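Local coordinates for protein signal transducer and activator of transcription (Mus musculus, PDB 5OEN) that probably acts in cytokine-activated transcription, its helical coiled-coil domain here offering a surface to a partner protein, at residues 31-36 and 57-62; 17-22 and 72-76; 93-97 and 113-118. The protein carries 2 engineered substitutions. One frame throughout, in Å; residues are numbered along the deposited sequence.

Contact 1: 31-36 and 57-62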
# COMPACT_ATOMS: atom_id res chain seq x y z
N VAL B 31 2.59 6.17 -0.58
CA VAL B 31 3.94 6.72 -0.42
C VAL B 31 4.00 8.15 -0.96
O VAL B 31 4.45 9.07 -0.27
CB VAL B 31 4.97 5.81 -1.12
CG1 VAL B 31 6.35 6.45 -1.13
CG2 VAL B 31 5.01 4.44 -0.45
N PHE B 32 3.54 8.35 -2.19
CA PHE B 32 3.63 9.66 -2.82
C PHE B 32 2.93 10.72 -1.98
O PHE B 32 3.52 11.75 -1.63
CB PHE B 32 3.05 9.61 -4.23
CG PHE B 32 2.83 10.97 -4.83
CD1 PHE B 32 3.86 11.65 -5.45
CD2 PHE B 32 1.58 11.57 -4.78
CE1 PHE B 32 3.66 12.90 -6.00
CE2 PHE B 32 1.37 12.82 -5.33
CZ PHE B 32 2.41 13.49 -5.94
N SER B 33 1.66 10.48 -1.64
CA SER B 33 0.90 11.48 -0.90
C SER B 33 1.52 11.76 0.46
O SER B 33 1.49 12.90 0.94
CB SER B 33 -0.55 11.02 -0.74
OG SER B 33 -0.61 9.76 -0.11
N PHE B 34 2.10 10.74 1.09
CA PHE B 34 2.81 10.94 2.35
C PHE B 34 4.01 11.86 2.14
O PHE B 34 4.14 12.90 2.80
CB PHE B 34 3.25 9.59 2.93
CG PHE B 34 4.14 9.71 4.13
CD1 PHE B 34 3.64 10.12 5.35
CD2 PHE B 34 5.49 9.40 4.04
CE1 PHE B 34 4.46 10.22 6.46
CE2 PHE B 34 6.32 9.51 5.14
CZ PHE B 34 5.80 9.92 6.35
N ARG B 35 4.90 11.48 1.22
CA ARG B 35 6.04 12.34 0.91
C ARG B 35 5.59 13.71 0.43
O ARG B 35 6.15 14.73 0.83
CB ARG B 35 6.91 11.67 -0.15
CG ARG B 35 7.52 10.36 0.29
CD ARG B 35 8.40 9.78 -0.80
NE ARG B 35 9.05 8.54 -0.39
CZ ARG B 35 9.81 7.80 -1.19
NH1 ARG B 35 10.01 8.17 -2.45
NH2 ARG B 35 10.36 6.68 -0.74
N TYR B 36 4.58 13.75 -0.44
CA TYR B 36 4.06 15.03 -0.92
C TYR B 36 3.62 15.91 0.24
O TYR B 36 3.99 17.08 0.33
CB TYR B 36 2.90 14.79 -1.89
CG TYR B 36 2.53 15.97 -2.76
CD1 TYR B 36 1.21 16.18 -3.15
CD2 TYR B 36 3.49 16.87 -3.20
CE1 TYR B 36 0.86 17.25 -3.95
CE2 TYR B 36 3.15 17.94 -4.00
CZ TYR B 36 1.84 18.13 -4.38
OH TYR B 36 1.51 19.20 -5.18
N LEU B 57 12.97 13.59 -3.98
CA LEU B 57 12.35 12.35 -3.52
C LEU B 57 10.91 12.26 -4.00
O LEU B 57 10.49 11.24 -4.56
CB LEU B 57 12.42 12.27 -1.99
CG LEU B 57 12.10 10.91 -1.37
CD1 LEU B 57 13.25 9.95 -1.57
CD2 LEU B 57 11.78 11.07 0.11
N VAL B 58 10.12 13.32 -3.78
CA VAL B 58 8.75 13.36 -4.26
C VAL B 58 8.72 13.24 -5.78
O VAL B 58 7.88 12.53 -6.35
CB VAL B 58 8.05 14.65 -3.79
CG1 VAL B 58 6.66 14.79 -4.42
CG2 VAL B 58 7.96 14.67 -2.27
N GLN B 59 9.63 13.94 -6.46
CA GLN B 59 9.66 13.91 -7.91
C GLN B 59 9.83 12.49 -8.42
O GLN B 59 9.22 12.10 -9.42
CB GLN B 59 10.78 14.81 -8.42
CG GLN B 59 10.73 15.12 -9.90
CD GLN B 59 11.84 16.06 -10.34
OE1 GLN B 59 12.76 16.35 -9.57
NE2 GLN B 59 11.75 16.55 -11.57
N ALA B 60 10.66 11.69 -7.74
CA ALA B 60 10.92 10.32 -8.17
C ALA B 60 9.81 9.36 -7.78
O ALA B 60 9.75 8.25 -8.32
CB ALA B 60 12.24 9.83 -7.56
N THR B 61 8.92 9.75 -6.86
CA THR B 61 7.82 8.87 -6.49
C THR B 61 6.68 8.97 -7.50
O THR B 61 6.03 7.96 -7.80
CB THR B 61 7.32 9.22 -5.09
OG1 THR B 61 8.43 9.41 -4.21
CG2 THR B 61 6.44 8.11 -4.54
N ALA B 62 6.43 10.17 -8.04
CA ALA B 62 5.39 10.33 -9.04
C ALA B 62 5.74 9.60 -10.33
O ALA B 62 4.84 9.14 -11.05
CB ALA B 62 5.15 11.81 -9.32

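Contact 2: 17-22 and 72-76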
# COMPACT_ATOMS: atom_id res chain seq x y z
N PHE B 17 -1.59 -12.15 -10.69
CA PHE B 17 -0.49 -11.22 -10.89
C PHE B 17 -1.00 -9.79 -11.02
O PHE B 17 -0.39 -8.85 -10.50
CB PHE B 17 0.32 -11.62 -12.13
CG PHE B 17 1.39 -10.63 -12.50
CD1 PHE B 17 2.56 -10.56 -11.78
CD2 PHE B 17 1.22 -9.78 -13.57
CE1 PHE B 17 3.55 -9.66 -12.12
CE2 PHE B 17 2.19 -8.87 -13.92
CZ PHE B 17 3.36 -8.81 -13.19
N LEU B 18 -2.12 -9.60 -11.72
CA LEU B 18 -2.72 -8.27 -11.80
C LEU B 18 -3.12 -7.77 -10.42
O LEU B 18 -2.82 -6.63 -10.05
CB LEU B 18 -3.94 -8.30 -12.73
CG LEU B 18 -4.80 -7.03 -12.74
CD1 LEU B 18 -3.96 -5.81 -13.12
CD2 LEU B 18 -5.97 -7.18 -13.69
N VAL B 19 -3.81 -8.61 -9.64
CA VAL B 19 -4.21 -8.22 -8.30
C VAL B 19 -2.99 -7.79 -7.49
O VAL B 19 -3.05 -6.83 -6.71
CB VAL B 19 -4.97 -9.37 -7.61
CG1 VAL B 19 -5.17 -9.10 -6.12
CG2 VAL B 19 -6.32 -9.56 -8.28
N ARG B 20 -1.87 -8.49 -7.65
CA ARG B 20 -0.65 -8.10 -6.95
C ARG B 20 -0.12 -6.77 -7.47
O ARG B 20 0.29 -5.91 -6.69
CB ARG B 20 0.40 -9.20 -7.10
CG ARG B 20 -0.04 -10.54 -6.53
CD ARG B 20 0.85 -11.68 -6.99
NE ARG B 20 0.26 -12.99 -6.70
CZ ARG B 20 0.80 -14.15 -7.05
NH1 ARG B 20 1.95 -14.19 -7.71
NH2 ARG B 20 0.18 -15.28 -6.74
N SER B 21 -0.14 -6.58 -8.79
CA SER B 21 0.30 -5.31 -9.37
C SER B 21 -0.53 -4.15 -8.84
O SER B 21 -0.00 -3.07 -8.56
CB SER B 21 0.23 -5.37 -10.89
OG SER B 21 1.15 -6.31 -11.42
N ILE B 22 -1.85 -4.35 -8.72
CA ILE B 22 -2.72 -3.29 -8.24
C ILE B 22 -2.42 -2.97 -6.78
O ILE B 22 -2.47 -1.80 -6.36
CB ILE B 22 -4.19 -3.68 -8.44
CG1 ILE B 22 -4.48 -3.89 -9.93
CG2 ILE B 22 -5.12 -2.61 -7.88
CD1 ILE B 22 -5.77 -4.61 -10.21
N VAL B 72 -0.19 -1.08 -15.42
CA VAL B 72 -1.37 -1.81 -14.99
C VAL B 72 -2.39 -1.89 -16.12
O VAL B 72 -2.99 -2.94 -16.36
CB VAL B 72 -1.97 -1.15 -13.73
CG1 VAL B 72 -3.32 -1.77 -13.37
CG2 VAL B 72 -1.00 -1.29 -12.56
N LEU B 73 -2.62 -0.77 -16.81
CA LEU B 73 -3.52 -0.79 -17.96
C LEU B 73 -3.05 -1.78 -19.01
O LEU B 73 -3.86 -2.51 -19.59
CB LEU B 73 -3.63 0.61 -18.56
CG LEU B 73 -4.40 1.64 -17.72
CD1 LEU B 73 -4.09 3.05 -18.19
CD2 LEU B 73 -5.90 1.38 -17.81
N ASP B 74 -1.74 -1.82 -19.27
CA ASP B 74 -1.21 -2.79 -20.23
C ASP B 74 -1.55 -4.21 -19.82
O ASP B 74 -1.89 -5.05 -20.67
CB ASP B 74 0.30 -2.61 -20.36
CG ASP B 74 0.69 -1.36 -21.12
OD1 ASP B 74 -0.22 -0.63 -21.58
OD2 ASP B 74 1.90 -1.09 -21.26
N ILE B 75 -1.46 -4.52 -18.53
CA ILE B 75 -1.82 -5.85 -18.04
C ILE B 75 -3.29 -6.12 -18.30
O ILE B 75 -3.67 -7.06 -19.01
CB ILE B 75 -1.47 -5.99 -16.55
CG1 ILE B 75 0.04 -5.90 -16.34
CG2 ILE B 75 -1.99 -7.32 -16.00
CD1 ILE B 75 0.44 -5.64 -14.91
N SER B 76 -4.16 -5.28 -17.71
CA SER B 76 -5.59 -5.53 -17.78
C SER B 76 -6.11 -5.48 -19.21
O SER B 76 -7.04 -6.21 -19.56
CB SER B 76 -6.34 -4.54 -16.90
OG SER B 76 -5.94 -3.21 -17.19

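Contact 3: 93-97 and 113-118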
# COMPACT_ATOMS: atom_id res chain seq x y z
N LYS B 93 -19.50 -22.11 -29.47
CA LYS B 93 -19.50 -23.55 -29.22
C LYS B 93 -20.81 -23.98 -28.56
O LYS B 93 -21.45 -24.95 -29.00
CB LYS B 93 -18.30 -23.94 -28.36
CG LYS B 93 -17.56 -25.16 -28.86
CD LYS B 93 -16.20 -25.32 -28.18
CE LYS B 93 -15.13 -25.77 -29.17
NZ LYS B 93 -14.46 -24.61 -29.82
N LEU B 94 -21.22 -23.29 -27.50
CA LEU B 94 -22.51 -23.57 -26.88
C LEU B 94 -23.64 -23.44 -27.90
O LEU B 94 -24.60 -24.22 -27.87
CB LEU B 94 -22.74 -22.63 -25.70
CG LEU B 94 -24.10 -22.76 -25.00
CD1 LEU B 94 -24.26 -24.14 -24.37
CD2 LEU B 94 -24.26 -21.67 -23.95
N ASP B 95 -23.55 -22.46 -28.80
CA ASP B 95 -24.53 -22.35 -29.87
C ASP B 95 -24.59 -23.63 -30.69
O ASP B 95 -25.68 -24.11 -31.02
CB ASP B 95 -24.19 -21.15 -30.76
CG ASP B 95 -24.68 -19.83 -30.19
OD1 ASP B 95 -25.42 -19.85 -29.18
OD2 ASP B 95 -24.33 -18.77 -30.75
N GLU B 96 -23.43 -24.19 -31.03
CA GLU B 96 -23.41 -25.44 -31.77
C GLU B 96 -24.00 -26.58 -30.95
O GLU B 96 -24.53 -27.54 -31.53
CB GLU B 96 -21.98 -25.77 -32.21
CG GLU B 96 -21.90 -26.78 -33.34
CD GLU B 96 -20.51 -26.88 -33.93
OE1 GLU B 96 -19.53 -26.97 -33.15
OE2 GLU B 96 -20.39 -26.87 -35.17
N TRP B 97 -23.91 -26.50 -29.62
CA TRP B 97 -24.49 -27.54 -28.78
C TRP B 97 -26.01 -27.46 -28.79
O TRP B 97 -26.70 -28.48 -28.96
CB TRP B 97 -23.96 -27.42 -27.35
CG TRP B 97 -24.35 -28.57 -26.48
CD1 TRP B 97 -23.58 -29.66 -26.18
CD2 TRP B 97 -25.60 -28.76 -25.80
NE1 TRP B 97 -24.27 -30.51 -25.35
CE2 TRP B 97 -25.51 -29.98 -25.11
CE3 TRP B 97 -26.78 -28.02 -25.72
CZ2 TRP B 97 -26.56 -30.48 -24.34
CZ3 TRP B 97 -27.82 -28.51 -24.96
CH2 TRP B 97 -27.70 -29.73 -24.27
N LEU B 113 -19.84 -33.18 -26.87
CA LEU B 113 -19.43 -32.40 -25.71
C LEU B 113 -20.60 -32.27 -24.74
O LEU B 113 -21.70 -31.88 -25.14
CB LEU B 113 -18.93 -31.02 -26.14
CG LEU B 113 -17.79 -30.43 -25.31
CD1 LEU B 113 -17.16 -29.25 -26.03
CD2 LEU B 113 -18.28 -30.01 -23.93
N GLN B 114 -20.35 -32.59 -23.47
CA GLN B 114 -21.38 -32.49 -22.45
C GLN B 114 -21.68 -31.03 -22.13
O GLN B 114 -20.80 -30.16 -22.19
CB GLN B 114 -20.94 -33.20 -21.17
CG GLN B 114 -20.44 -34.62 -21.38
CD GLN B 114 -19.99 -35.28 -20.09
OE1 GLN B 114 -20.39 -34.86 -19.00
NE2 GLN B 114 -19.15 -36.30 -20.20
N LEU B 115 -22.94 -30.76 -21.78
CA LEU B 115 -23.31 -29.41 -21.37
C LEU B 115 -22.76 -29.07 -19.99
O LEU B 115 -22.55 -27.89 -19.68
CB LEU B 115 -24.83 -29.27 -21.37
CG LEU B 115 -25.38 -27.88 -21.03
CD1 LEU B 115 -24.99 -26.87 -22.09
CD2 LEU B 115 -26.89 -27.94 -20.89
N GLU B 116 -22.51 -30.09 -19.16
CA GLU B 116 -21.94 -29.84 -17.84
C GLU B 116 -20.57 -29.17 -17.95
O GLU B 116 -20.24 -28.28 -17.16
CB GLU B 116 -21.83 -31.15 -17.06
CG GLU B 116 -23.17 -31.84 -16.81
CD GLU B 116 -23.02 -33.21 -16.18
OE1 GLU B 116 -21.92 -33.50 -15.65
OE2 GLU B 116 -23.99 -33.99 -16.20
N GLN B 117 -19.77 -29.57 -18.94
CA GLN B 117 -18.44 -29.00 -19.08
C GLN B 117 -18.51 -27.59 -19.67
O GLN B 117 -17.73 -26.72 -19.28
CB GLN B 117 -17.57 -29.90 -19.95
CG GLN B 117 -16.10 -29.52 -19.97
CD GLN B 117 -15.21 -30.61 -20.54
OE1 GLN B 117 -14.24 -31.03 -19.91
NE2 GLN B 117 -15.54 -31.07 -21.74
N LEU B 118 -19.45 -27.36 -20.58
CA LEU B 118 -19.62 -26.02 -21.14
C LEU B 118 -20.03 -25.02 -20.07
O LEU B 118 -19.47 -23.92 -19.98
CB LEU B 118 -20.65 -26.05 -22.27
CG LEU B 118 -20.14 -26.56 -23.62
CD1 LEU B 118 -21.30 -27.05 -24.48
CD2 LEU B 118 -19.37 -25.46 -24.35

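Contact 1: 31-36 and 57-62
Segments 31-36 and 57-62 are helical and run nearly antiparallel, their axes 9.3 Å apart at 159°, with Phe32 facing Thr61 and Arg35 facing Val58. Thr61 suits such a close approach because its short side chain does two jobs. Its first torsion (chi1 -45°) sets the methyl CG2 against Phe32 CA, 3.6 Å away, and the hydroxyl on the side of Arg35. Arg35, extended from CG to NE, gives a hydrogen bond from NH1 to Thr61 OG1 (2.7 Å); it is bent, and OG1 lies 25° out of the guanidinium plane. The same hydroxyl donates back to Leu57 O at 2.8 Å, one turn earlier in its own helix, so it is gripped as both acceptor and donor. Leu57 lies over one face of the guanidinium, CG 3.6 Å from NH1, while Val31 CG1 lies above the opposite face, toward its rim. This belongs to the long antiparallel coiled coil of the STAT domain, formed by helices 2-40 and 50-104. Here the pair also meets another protein: Arg35 NE makes a salt bridge with an acidic side chain of that other chain, so the arginine joins both helices to the partner. On the flank away from the guanidinium, Phe32 CE1 meets the small Ala62 CB at 3.8 Å and Val58 CG1 at 3.9 Å. Val58 extends its other branch to the backbone, CG2 lying 3.6 Å from Arg35 O.

Contact 2: 17-22 and 72-76
Ile75 of segment 72-76 reaches Phe17, Leu18 and Ser21 of segment 17-22, and its two branches divide the work. The methyl CD1 ends 3.8 Å from Phe17 CE2 and 3.6 Å from Ser21 OG, the isoleucine and phenylalanine side chains meeting at about a right angle. CG2 instead lies 3.8 Å from Leu18 CD1, where the two side chains lie alongside each other, pointing opposite ways. Leu18 CD1 also touches Val72 CG1, at 4.1 Å, and Ile22 CG1 approaches the same Val72 methyl. Branched aliphatic residues suit this interface, packing compact carbon between the helices, and Ile75 can give separate methyls to separate neighbours. With no hydrogen bond between the segments, these apolar contacts carry the join. In the next shell, Ser21 OG donates to Phe17 O (3.1 Å) from above the carbonyl plane, and Ser21 N reaches that oxygen from the opposite face. The bond ties down the hydroxyl that Ile75 CD1 meets, and OG also lies over one face of the Phe17 ring, toward its rim. Further out, Leu18 rests on Leu132 and Val72 on Leu139, both of helix 115-142, whereas Ser76 OG is bonded to Gln160 of helix 151-173. The axes of the two segments stand 10.3 Å apart and run nearly antiparallel (163°); the apolar seam between helices 2-40 and 50-104 is characteristic of the four-helix coiled-coil domain of STAT proteins.

Contact 3: 93-97 and 113-118
The indole of Trp97 carries much of this contact: Leu115 CB lies over one face of its six-membered ring, and Leu113 O sits in the ring plane at the edge. The first is a CH-pi contact, with CB 4.1 Å from the ring centroid and 29° off the normal. At the edge, NE1 and Leu113 O are 2.9 Å apart. Around them two consecutive helices of the STAT four-helix coiled coil, 50-104 and 115-142, form a helical hairpin, with Trp97 near the loop that joins them. Tryptophan suits this place because one broad side chain can meet both the last loop residues and the first turn of the next helix. CG of Trp97 is anti to the backbone N (chi1 -171°), which carries the indole across to that turn. Gln114, in the N-cap position, separates the two residues that the indole meets: Leu113 before the helix offers its backbone carbonyl, and Leu115 within it offers aliphatic carbon. Pro111 of the connecting loop also touches the tryptophan. Beside the indole the contact passes to leucine against leucine. Leu118 CD1 reaches Trp97 CD1 at 3.9 Å and comes within 4.2 Å of Leu94 CD1, so this leucine spans Trp97 and Leu94, about one turn apart on helix 50-104. Leu94 CD1 meets Leu115 CD1 as well, at 3.6 Å. Lys93 contributes its aliphatic root while its charged end leads away from the leucines: its CB lies 4.4 Å from Leu118 CD2.

All three contacts share helix 50-104, the long helix that gives the domain its length. Contacts 1 and 2 pair it with helix 2-40; contact 3 pairs it with helix 115-142. Along the chain, contact 2 encloses contact 1, and contact 3 follows both. The centres of contacts 1 and 2 lie about 21 Å apart. Between the centres of contacts 2 and 3 the distance is about 32 Å. Contacts 1 and 3 are about 52 Å apart, centre to centre, and no two of the three touch. Contact 2 sits near the centre of the chain, while contacts 1 and 3 lie on opposite sides of it. The three are thus spread along the length of the rod, and the partner protein meets it at contact 1, not at the segments of the other two.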